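Long-range contacts in HIAXHD3 (Humicola insolens, PDB 3ZXK), which probably removes arabinofuranose side chains from arabinoxylan as a family 43 glycoside hydrolase, its active site having been engineered to add endo-xylanase activity: residues 145-150 against 194-199; 154-159 against 166-171; 354-359 against 510-515. One frame throughout, in Å; residues are numbered along the deposited sequence.

Interactions 1 and 2 belong together, their centres 9 Å apart, whereas interaction 3 lies about 41 Å from both, measured between centres, on the other side of the chain's centre. Strands 145-148 and 154-158 are neighbours in one sheet, probably joined by hydrogen bonds from G145 N to A157 O (2.7 Å) and from L147 N to Y155 O (2.9 Å). Interaction 2 is the central hairpin of one beta-propeller blade; interaction 1 packs that blade's first strand on the first strand of the next. The side chain of R195 is about 11 Å from the bound arabinofuranose, and that of Y158 about 11 Å from a xylopyranose. Interaction 3 belongs to the C-terminal domain, which also lends F469 and W502 to the glycan pocket.

Interaction 1 of 3, residues 145-150 against 194-199; sequences GLLIDD and ARMYKI
The R195 guanidinium turns an edge to G145, whose CA lies near its plane, 4.0 Å from NH1. That same NH1 donates to A194 O, somewhat out of the plane of the group, while NE and NH2 bind the carbonyl oxygens of L20 and S86, so arginine's several N-H groups fix the rotation of the flat head. The two carboxylates at the other end are met in different ways. K198 NZ comes to D149 OD1 on the syn side, 18° out of the carboxylate plane and 2.8 Å away; D150 N reaches the same oxygen from above the plane, and D149 OD2 is hydrogen-bonded to the hydroxyl of Y203. At D150 the ammonium stands above the plane, with NZ 3.1 Å from OD2. A lysine suits this spot because its positive charge probably offsets the mutual repulsion of the two acids; NZ also forms a salt bridge with the sulfonate of a buffer molecule, probably from the crystallisation liquor. With CG anti to the backbone N (chi1 172°) and bends at chi2 and chi4, the K198 chain is led toward both acids.

Between these polar ends, L147 and M196 cross at about a right angle, L147 CB resting 3.7 Å from M196 CG, and L147 CD1 lies 3.6 Å from K198 N. Glycine fits position 145 because G145 CA is only 3.3 Å from A194 O. A side-chain carbon there would run into that oxygen and into the backbone of R195. A water donates to L146 O and accepts from M196 N, 2.9 Å from the water. Two nearly parallel strands, 14° apart and belonging to different sheets, packed in this way are characteristic of successive blades of the five-bladed beta-propeller of family 43.

Interaction 2 of 3, residues 154-159 against 166-171; sequences MYIAYG and AQLSPD
I156 and A166 face each other as an antiparallel hydrogen-bonded pair, and here the backbones are closely bonded. I156 N gives to A166 O and A166 N to I156 O, both at 2.8 Å; one step further, L168 N gives to M154 O with an almost straight N-H...O angle of 174°. On the side of the sheet occupied by I156 and A166 the packing is mainly apolar. I156 CD1 meets L168 CD1 at 3.9 Å as the two branched chains cross, and both residues also touch Y100 of strand 96-103, a place where bulky aliphatic groups are apt. The small A166 lets the ring of Y158 come near: its CE1 is 4.1 Å from A166 CB, and A166 N lies at the ring edge. Y158 takes the crowded position between its backbone N and carbonyl carbon (chi1 67°), which turns the ring back toward the partner strand.

These strands form a beta hairpin, the middle two of the four antiparallel strands of a propeller blade.

The other side is no wider in its carbon contacts, but it is wetter. Y155 and Q167 form a non-hydrogen-bonded pair, where Y155 CA makes a CA-H...O contact with A166 O at 3.1 Å. Their side chains run alongside, pointing the same way, with Y155 CE1 3.8 Å from Q167 CG and the ring and amide planes 63° apart. The extended Q167 chain runs beside CE1 and CD1 of the ring to a partly exposed end, where a water in the ring plane links Y155 OH to Q167 OE1, donating to OE1 over 3.0 Å. At the M154-L168 end a second water accepts from M154 N and donates to L168 O; beyond it the chain leaves the strand, and the exposed P170 and D171 turn outward.

Interaction 3 of 3, residues 354-359 against 510-515; sequences LILRTA and FGVFNF
N514 ND2 donates to L356 O over 2.9 Å, the one direct hydrogen bond between these two segments. It joins the two facing sheets of the concanavalin A-like beta-sandwich: strand 354-357 belongs to one and strand 509-516 to the other, and their axes come within 7.2 Å at an angle of 39°. The acceptor lies in the amide plane of N514, yet the donor stands above the carbonyl plane of L356, 45° out of it, so the bond is in plane at the amide but bent, and comes to the carbonyl from above. CG of N514 is anti to the backbone N (chi1 -175°), which extends the amide across to the opposite sheet. Asparagine suits this buried place because its amide N-H can reach a strand carbonyl of the facing sheet.

T358 lies obliquely across the same amide, its CG2 3.4 Å from N514 OD1 and 3.5 Å from ND2. That methyl, with no polar demand of its own, packs beside the amide and, along with the bond to L356 O, probably helps to limit its rotation. With an alanine in place of N514, L356 O would probably lose its link to the other sheet and the T358 methyl would be left facing a gap. Apolar branches continue the interface toward the sandwich interior: L356 CD1 touches V512 CG2 at 4.1 Å, and V512 also rests on L372 of its own sheet. R357 alternates outward and pairs with E523. At the end of the contact a water spans the segments, accepting from A359 N at 3.0 Å and donating to N514 O at 2.7 Å.

Interaction 1 of 3, residues 145-150 against 194-199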
loop_
_atom_site.group_PDB
_atom_site.type_symbol
_atom_site.label_atom_id
_atom_site.label_comp_id
_atom_site.label_asym_id
_atom_site.label_seq_id
_atom_site.Cartn_x
_atom_site.Cartn_y
_atom_site.Cartn_z
ATOM N N GLY A 145 15.537 0.592 8.439
ATOM C CA GLY A 145 15.719 1.984 8.012
ATOM C C GLY A 145 17.120 2.200 7.471
ATOM O O GLY A 145 18.107 2.244 8.246
ATOM N N LEU A 146 17.201 2.378 6.147
ATOM C CA LEU A 146 18.460 2.600 5.446
ATOM C C LEU A 146 18.923 4.047 5.508
ATOM O O LEU A 146 18.119 4.959 5.323
ATOM C CB LEU A 146 18.278 2.222 3.948
ATOM C CG LEU A 146 19.421 2.498 2.958
ATOM C CD1 LEU A 146 20.635 1.675 3.346
ATOM C CD2 LEU A 146 19.006 2.186 1.523
ATOM N N LEU A 147 20.238 4.234 5.714
ATOM C CA LEU A 147 20.908 5.505 5.557
ATOM C C LEU A 147 22.086 5.316 4.609
ATOM O O LEU A 147 22.885 4.432 4.830
ATOM C CB LEU A 147 21.445 6.016 6.933
ATOM C CG LEU A 147 22.468 7.162 6.817
ATOM C CD1 LEU A 147 21.798 8.385 6.233
ATOM C CD2 LEU A 147 23.098 7.520 8.149
ATOM N N ILE A 148 22.167 6.110 3.556
ATOM C CA ILE A 148 23.405 6.210 2.794
ATOM C C ILE A 148 24.139 7.455 3.292
ATOM O O ILE A 148 23.696 8.577 3.024
ATOM C CB ILE A 148 23.104 6.273 1.279
ATOM C CG1 ILE A 148 22.194 5.077 0.897
ATOM C CG2 ILE A 148 24.396 6.400 0.465
ATOM C CD1 ILE A 148 21.803 4.990 -0.563
ATOM N N ASP A 149 25.248 7.241 4.013
ATOM C CA ASP A 149 25.965 8.303 4.681
ATOM C C ASP A 149 26.701 9.231 3.693
ATOM O O ASP A 149 26.838 8.931 2.512
ATOM C CB ASP A 149 26.905 7.691 5.730
ATOM C CG ASP A 149 27.251 8.645 6.833
ATOM O OD1 ASP A 149 26.778 9.817 6.814
ATOM O OD2 ASP A 149 28.000 8.218 7.735
ATOM N N ASP A 150 27.169 10.368 4.188
ATOM C CA ASP A 150 27.808 11.383 3.330
ATOM C C ASP A 150 29.086 10.877 2.653
ATOM O O ASP A 150 29.464 11.378 1.591
ATOM C CB ASP A 150 28.107 12.649 4.133
ATOM C CG ASP A 150 26.855 13.363 4.598
ATOM O OD1 ASP A 150 25.833 13.356 3.867
ATOM O OD2 ASP A 150 26.893 13.944 5.701
ATOM N N ALA A 194 12.125 1.840 12.706
ATOM C CA ALA A 194 13.307 2.657 12.437
ATOM C C ALA A 194 13.363 3.314 11.044
ATOM O O ALA A 194 13.138 2.678 10.014
ATOM C CB ALA A 194 14.593 1.854 12.710
ATOM N N ARG A 195 13.687 4.607 11.057
ATOM C CA ARG A 195 14.136 5.335 9.873
ATOM C C ARG A 195 15.431 6.007 10.292
ATOM O O ARG A 195 15.530 6.487 11.446
ATOM C CB ARG A 195 13.085 6.349 9.385
ATOM C CG ARG A 195 12.160 5.820 8.281
ATOM C CD ARG A 195 11.089 4.929 8.851
ATOM N NE ARG A 195 10.300 4.363 7.757
ATOM C CZ ARG A 195 10.658 3.297 7.043
ATOM N NH1 ARG A 195 11.809 2.681 7.291
ATOM N NH2 ARG A 195 9.850 2.825 6.108
ATOM N N MET A 196 16.430 6.049 9.416
ATOM C CA MET A 196 17.759 6.540 9.817
ATOM C C MET A 196 18.217 7.738 8.960
ATOM O O MET A 196 18.015 7.746 7.729
ATOM C CB MET A 196 18.793 5.405 9.766
ATOM C CG MET A 196 20.144 5.766 10.404
ATOM S SD MET A 196 21.183 4.295 10.485
ATOM C CE MET A 196 22.619 4.871 11.385
ATOM N N TYR A 197 18.828 8.737 9.616
ATOM C CA TYR A 197 19.166 10.000 8.947
ATOM C C TYR A 197 20.534 10.524 9.356
ATOM O O TYR A 197 20.994 10.322 10.489
ATOM C CB TYR A 197 18.140 11.082 9.285
ATOM C CG TYR A 197 16.703 10.661 9.004
ATOM C CD1 TYR A 197 16.139 10.805 7.718
ATOM C CD2 TYR A 197 15.927 10.096 10.012
ATOM C CE1 TYR A 197 14.840 10.389 7.455
ATOM C CE2 TYR A 197 14.625 9.678 9.765
ATOM C CZ TYR A 197 14.064 9.857 8.482
ATOM O OH TYR A 197 12.751 9.443 8.164
ATOM N N LYS A 198 21.168 11.224 8.431
ATOM C CA LYS A 198 22.379 11.995 8.715
ATOM C C LYS A 198 21.991 13.439 8.432
ATOM O O LYS A 198 21.655 13.794 7.301
ATOM C CB LYS A 198 23.524 11.519 7.811
ATOM C CG LYS A 198 24.791 12.357 7.865
ATOM C CD LYS A 198 25.540 12.170 9.167
ATOM C CE LYS A 198 26.916 12.813 9.097
ATOM N NZ LYS A 198 27.750 12.147 8.060
ATOM N N ILE A 199 21.974 14.260 9.477
ATOM C CA ILE A 199 21.547 15.653 9.366
ATOM C C ILE A 199 22.560 16.578 10.031
ATOM O O ILE A 199 22.795 16.476 11.234
ATOM C CB ILE A 199 20.145 15.866 9.966
ATOM C CG1 ILE A 199 19.130 14.892 9.361
ATOM C CG2 ILE A 199 19.734 17.339 9.803
ATOM C CD1 ILE A 199 17.780 14.864 10.093
HETATM O O HOH W 1 15.760 5.040 6.798
HETATM O O HOH W 2 23.258 14.383 4.955
#

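Interaction 2 of 3, residues 154-159 against 166-171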
loop_
_atom_site.group_PDB
_atom_site.type_symbol
_atom_site.label_atom_id
_atom_site.label_comp_id
_atom_site.label_asym_id
_atom_site.label_seq_id
_atom_site.Cartn_x
_atom_site.Cartn_y
_atom_site.Cartn_z
ATOM N N MET A 154 26.805 2.635 3.680
ATOM C CA MET A 154 25.411 2.326 3.898
ATOM C C MET A 154 25.208 1.611 5.252
ATOM O O MET A 154 25.976 0.681 5.624
ATOM C CB MET A 154 24.893 1.492 2.727
ATOM C CG MET A 154 24.975 2.235 1.391
ATOM S SD MET A 154 24.591 1.122 0.035
ATOM C CE MET A 154 22.838 0.914 0.266
ATOM N N TYR A 155 24.186 2.054 5.995
ATOM C CA TYR A 155 23.815 1.512 7.302
ATOM C C TYR A 155 22.339 1.199 7.304
ATOM O O TYR A 155 21.571 1.881 6.638
ATOM C CB TYR A 155 24.082 2.555 8.427
ATOM C CG TYR A 155 25.526 2.962 8.535
ATOM C CD1 TYR A 155 26.444 2.216 9.274
ATOM C CD2 TYR A 155 25.987 4.090 7.857
ATOM C CE1 TYR A 155 27.773 2.593 9.324
ATOM C CE2 TYR A 155 27.322 4.474 7.918
ATOM C CZ TYR A 155 28.197 3.709 8.666
ATOM O OH TYR A 155 29.529 4.041 8.748
ATOM N N ILE A 156 21.954 0.187 8.082
ATOM C CA ILE A 156 20.536 -0.093 8.320
ATOM C C ILE A 156 20.271 -0.203 9.828
ATOM O O ILE A 156 20.882 -1.024 10.516
ATOM C CB ILE A 156 20.037 -1.363 7.591
ATOM C CG1 ILE A 156 20.152 -1.165 6.064
ATOM C CG2 ILE A 156 18.597 -1.708 7.993
ATOM C CD1 ILE A 156 19.801 -2.383 5.231
ATOM N N ALA A 157 19.391 0.666 10.315
ATOM C CA ALA A 157 18.852 0.571 11.653
ATOM C C ALA A 157 17.633 -0.373 11.601
ATOM O O ALA A 157 16.845 -0.349 10.640
ATOM C CB ALA A 157 18.472 1.963 12.186
ATOM N N TYR A 158 17.482 -1.227 12.615
ATOM C CA TYR A 158 16.386 -2.190 12.613
ATOM C C TYR A 158 16.126 -2.719 13.987
ATOM O O TYR A 158 16.924 -2.498 14.891
ATOM C CB TYR A 158 16.695 -3.353 11.650
ATOM C CG TYR A 158 17.845 -4.216 12.112
ATOM C CD1 TYR A 158 19.165 -3.852 11.854
ATOM C CD2 TYR A 158 17.605 -5.416 12.794
ATOM C CE1 TYR A 158 20.228 -4.650 12.272
ATOM C CE2 TYR A 158 18.654 -6.226 13.210
ATOM C CZ TYR A 158 19.971 -5.845 12.934
ATOM O OH TYR A 158 21.012 -6.642 13.361
ATOM N N GLY A 159 14.996 -3.398 14.153
ATOM C CA GLY A 159 14.795 -4.167 15.391
ATOM C C GLY A 159 13.481 -3.869 16.064
ATOM O O GLY A 159 12.792 -2.908 15.734
ATOM N N ALA A 166 23.303 -2.058 11.522
ATOM C CA ALA A 166 24.209 -2.816 10.668
ATOM C C ALA A 166 24.918 -1.888 9.692
ATOM O O ALA A 166 24.332 -0.905 9.185
ATOM C CB ALA A 166 23.445 -3.855 9.849
ATOM N N GLN A 167 26.188 -2.187 9.448
ATOM C CA GLN A 167 26.939 -1.566 8.373
ATOM C C GLN A 167 26.975 -2.541 7.203
ATOM O O GLN A 167 27.242 -3.727 7.404
ATOM C CB GLN A 167 28.357 -1.259 8.834
ATOM C CG GLN A 167 29.154 -0.531 7.770
ATOM C CD GLN A 167 30.579 -0.210 8.181
ATOM O OE1 GLN A 167 30.860 0.047 9.345
ATOM N NE2 GLN A 167 31.475 -0.179 7.215
ATOM N N LEU A 168 26.669 -2.056 6.004
ATOM C CA LEU A 168 26.743 -2.896 4.814
ATOM C C LEU A 168 28.039 -2.724 4.047
ATOM O O LEU A 168 28.779 -1.772 4.266
ATOM C CB LEU A 168 25.572 -2.577 3.891
ATOM C CG LEU A 168 24.199 -2.527 4.548
ATOM C CD1 LEU A 168 23.204 -2.380 3.430
ATOM C CD2 LEU A 168 23.912 -3.791 5.343
ATOM N N SER A 169 28.309 -3.690 3.167
ATOM C CA SER A 169 29.466 -3.612 2.301
ATOM C C SER A 169 29.310 -2.435 1.307
ATOM O O SER A 169 28.198 -1.907 1.106
ATOM C CB SER A 169 29.628 -4.931 1.536
ATOM O OG SER A 169 28.454 -5.219 0.805
ATOM N N PRO A 170 30.419 -2.017 0.682
ATOM C CA PRO A 170 30.299 -0.888 -0.243
ATOM C C PRO A 170 29.211 -1.056 -1.318
ATOM O O PRO A 170 28.561 -0.060 -1.678
ATOM C CB PRO A 170 31.710 -0.786 -0.841
ATOM C CG PRO A 170 32.606 -1.260 0.275
ATOM C CD PRO A 170 31.830 -2.319 1.012
ATOM N N ASP A 171 29.022 -2.271 -1.851
ATOM C CA ASP A 171 27.970 -2.482 -2.853
ATOM C C ASP A 171 26.550 -2.701 -2.277
ATOM O O ASP A 171 25.597 -2.865 -3.033
ATOM C CB ASP A 171 28.351 -3.589 -3.858
ATOM C CG ASP A 171 28.409 -4.966 -3.241
ATOM O OD1 ASP A 171 28.016 -5.139 -2.052
ATOM O OD2 ASP A 171 28.884 -5.898 -3.940
HETATM O O HOH W 3 28.427 0.647 2.502
HETATM O O HOH W 4 31.496 2.951 9.883
#

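Interaction 3 of 3, residues 354-359 against 510-515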
loop_
_atom_site.group_PDB
_atom_site.type_symbol
_atom_site.label_atom_id
_atom_site.label_comp_id
_atom_site.label_asym_id
_atom_site.label_seq_id
_atom_site.Cartn_x
_atom_site.Cartn_y
_atom_site.Cartn_z
ATOM N N LEU A 354 -8.660 -6.350 -20.205
ATOM C CA LEU A 354 -7.955 -7.360 -19.457
ATOM C C LEU A 354 -8.711 -8.695 -19.508
ATOM O O LEU A 354 -9.877 -8.770 -19.106
ATOM C CB LEU A 354 -7.823 -6.909 -17.987
ATOM C CG LEU A 354 -7.332 -7.943 -16.934
ATOM C CD1 LEU A 354 -5.872 -8.326 -17.212
ATOM C CD2 LEU A 354 -7.482 -7.425 -15.504
ATOM N N ILE A 355 -8.066 -9.749 -20.005
ATOM C CA ILE A 355 -8.650 -11.100 -19.945
ATOM C C ILE A 355 -8.201 -11.792 -18.674
ATOM O O ILE A 355 -6.995 -11.878 -18.386
ATOM C CB ILE A 355 -8.209 -11.956 -21.156
ATOM C CG1 ILE A 355 -8.634 -11.276 -22.462
ATOM C CG2 ILE A 355 -8.700 -13.402 -21.022
ATOM C CD1 ILE A 355 -10.103 -11.429 -22.762
ATOM N N LEU A 356 -9.173 -12.200 -17.859
ATOM C CA LEU A 356 -8.917 -13.045 -16.686
ATOM C C LEU A 356 -9.449 -14.442 -16.989
ATOM O O LEU A 356 -10.695 -14.650 -17.051
ATOM C CB LEU A 356 -9.626 -12.486 -15.449
ATOM C CG LEU A 356 -9.201 -11.119 -14.904
ATOM C CD1 LEU A 356 -10.070 -10.701 -13.703
ATOM C CD2 LEU A 356 -7.741 -11.188 -14.483
ATOM N N ARG A 357 -8.549 -15.394 -17.262
ATOM C CA ARG A 357 -8.939 -16.801 -17.349
ATOM C C ARG A 357 -8.981 -17.403 -15.967
ATOM O O ARG A 357 -8.113 -17.111 -15.158
ATOM C CB ARG A 357 -7.956 -17.592 -18.213
ATOM C CG ARG A 357 -7.921 -17.089 -19.656
ATOM C CD ARG A 357 -7.103 -17.981 -20.554
ATOM N NE ARG A 357 -7.389 -17.684 -21.962
ATOM C CZ ARG A 357 -6.677 -18.157 -22.970
ATOM N NH1 ARG A 357 -5.602 -18.925 -22.738
ATOM N NH2 ARG A 357 -7.025 -17.820 -24.205
ATOM N N THR A 358 -9.983 -18.224 -15.655
ATOM C CA THR A 358 -9.946 -18.879 -14.340
ATOM C C THR A 358 -8.604 -19.609 -14.111
ATOM O O THR A 358 -8.118 -20.345 -14.989
ATOM C CB THR A 358 -11.126 -19.843 -14.160
ATOM O OG1 THR A 358 -11.150 -20.788 -15.249
ATOM C CG2 THR A 358 -12.437 -19.062 -14.172
ATOM N N ALA A 359 -8.026 -19.401 -12.940
ATOM C CA ALA A 359 -6.698 -19.930 -12.665
ATOM C C ALA A 359 -6.700 -20.956 -11.535
ATOM O O ALA A 359 -5.726 -21.684 -11.370
ATOM C CB ALA A 359 -5.720 -18.803 -12.360
ATOM N N PHE A 510 -10.972 -2.480 -3.474
ATOM C CA PHE A 510 -11.834 -2.870 -4.592
ATOM C C PHE A 510 -11.094 -3.947 -5.396
ATOM O O PHE A 510 -9.878 -3.847 -5.611
ATOM C CB PHE A 510 -12.091 -1.709 -5.574
ATOM C CG PHE A 510 -12.926 -0.578 -5.029
ATOM C CD1 PHE A 510 -14.138 -0.799 -4.364
ATOM C CD2 PHE A 510 -12.536 0.721 -5.284
ATOM C CE1 PHE A 510 -14.906 0.277 -3.921
ATOM C CE2 PHE A 510 -13.298 1.806 -4.847
ATOM C CZ PHE A 510 -14.479 1.575 -4.162
ATOM N N GLY A 511 -11.798 -4.979 -5.828
ATOM C CA GLY A 511 -11.165 -5.986 -6.649
ATOM C C GLY A 511 -12.071 -6.648 -7.645
ATOM O O GLY A 511 -13.292 -6.558 -7.555
ATOM N N VAL A 512 -11.445 -7.313 -8.615
ATOM C CA VAL A 512 -12.165 -8.125 -9.590
ATOM C C VAL A 512 -11.557 -9.528 -9.557
ATOM O O VAL A 512 -10.329 -9.679 -9.458
ATOM C CB VAL A 512 -12.153 -7.498 -11.007
ATOM C CG1 VAL A 512 -10.751 -7.161 -11.504
ATOM C CG2 VAL A 512 -12.939 -8.377 -11.980
ATOM N N PHE A 513 -12.416 -10.539 -9.572
ATOM C CA PHE A 513 -11.985 -11.942 -9.460
ATOM C C PHE A 513 -12.668 -12.800 -10.507
ATOM O O PHE A 513 -13.708 -12.430 -11.064
ATOM C CB PHE A 513 -12.296 -12.485 -8.064
ATOM C CG PHE A 513 -13.786 -12.600 -7.756
ATOM C CD1 PHE A 513 -14.488 -11.505 -7.240
ATOM C CD2 PHE A 513 -14.487 -13.782 -8.018
ATOM C CE1 PHE A 513 -15.845 -11.605 -6.963
ATOM C CE2 PHE A 513 -15.832 -13.888 -7.718
ATOM C CZ PHE A 513 -16.516 -12.788 -7.222
ATOM N N ASN A 514 -12.102 -13.969 -10.727
ATOM C CA ASN A 514 -12.695 -14.961 -11.602
ATOM C C ASN A 514 -12.064 -16.308 -11.241
ATOM O O ASN A 514 -10.857 -16.477 -11.342
ATOM C CB ASN A 514 -12.450 -14.613 -13.067
ATOM C CG ASN A 514 -13.163 -15.570 -13.993
ATOM O OD1 ASN A 514 -14.166 -16.174 -13.599
ATOM N ND2 ASN A 514 -12.663 -15.705 -15.211
ATOM N N PHE A 515 -12.884 -17.239 -10.750
ATOM C CA PHE A 515 -12.407 -18.592 -10.441
ATOM C C PHE A 515 -13.476 -19.611 -10.784
ATOM O O PHE A 515 -14.603 -19.238 -11.158
ATOM C CB PHE A 515 -11.932 -18.727 -8.977
ATOM C CG PHE A 515 -13.008 -18.536 -7.943
ATOM C CD1 PHE A 515 -13.305 -17.262 -7.452
ATOM C CD2 PHE A 515 -13.710 -19.617 -7.440
ATOM C CE1 PHE A 515 -14.301 -17.076 -6.499
ATOM C CE2 PHE A 515 -14.714 -19.441 -6.488
ATOM C CZ PHE A 515 -15.003 -18.177 -5.998
HETATM O O HOH W 5 -8.745 -17.976 -10.440
#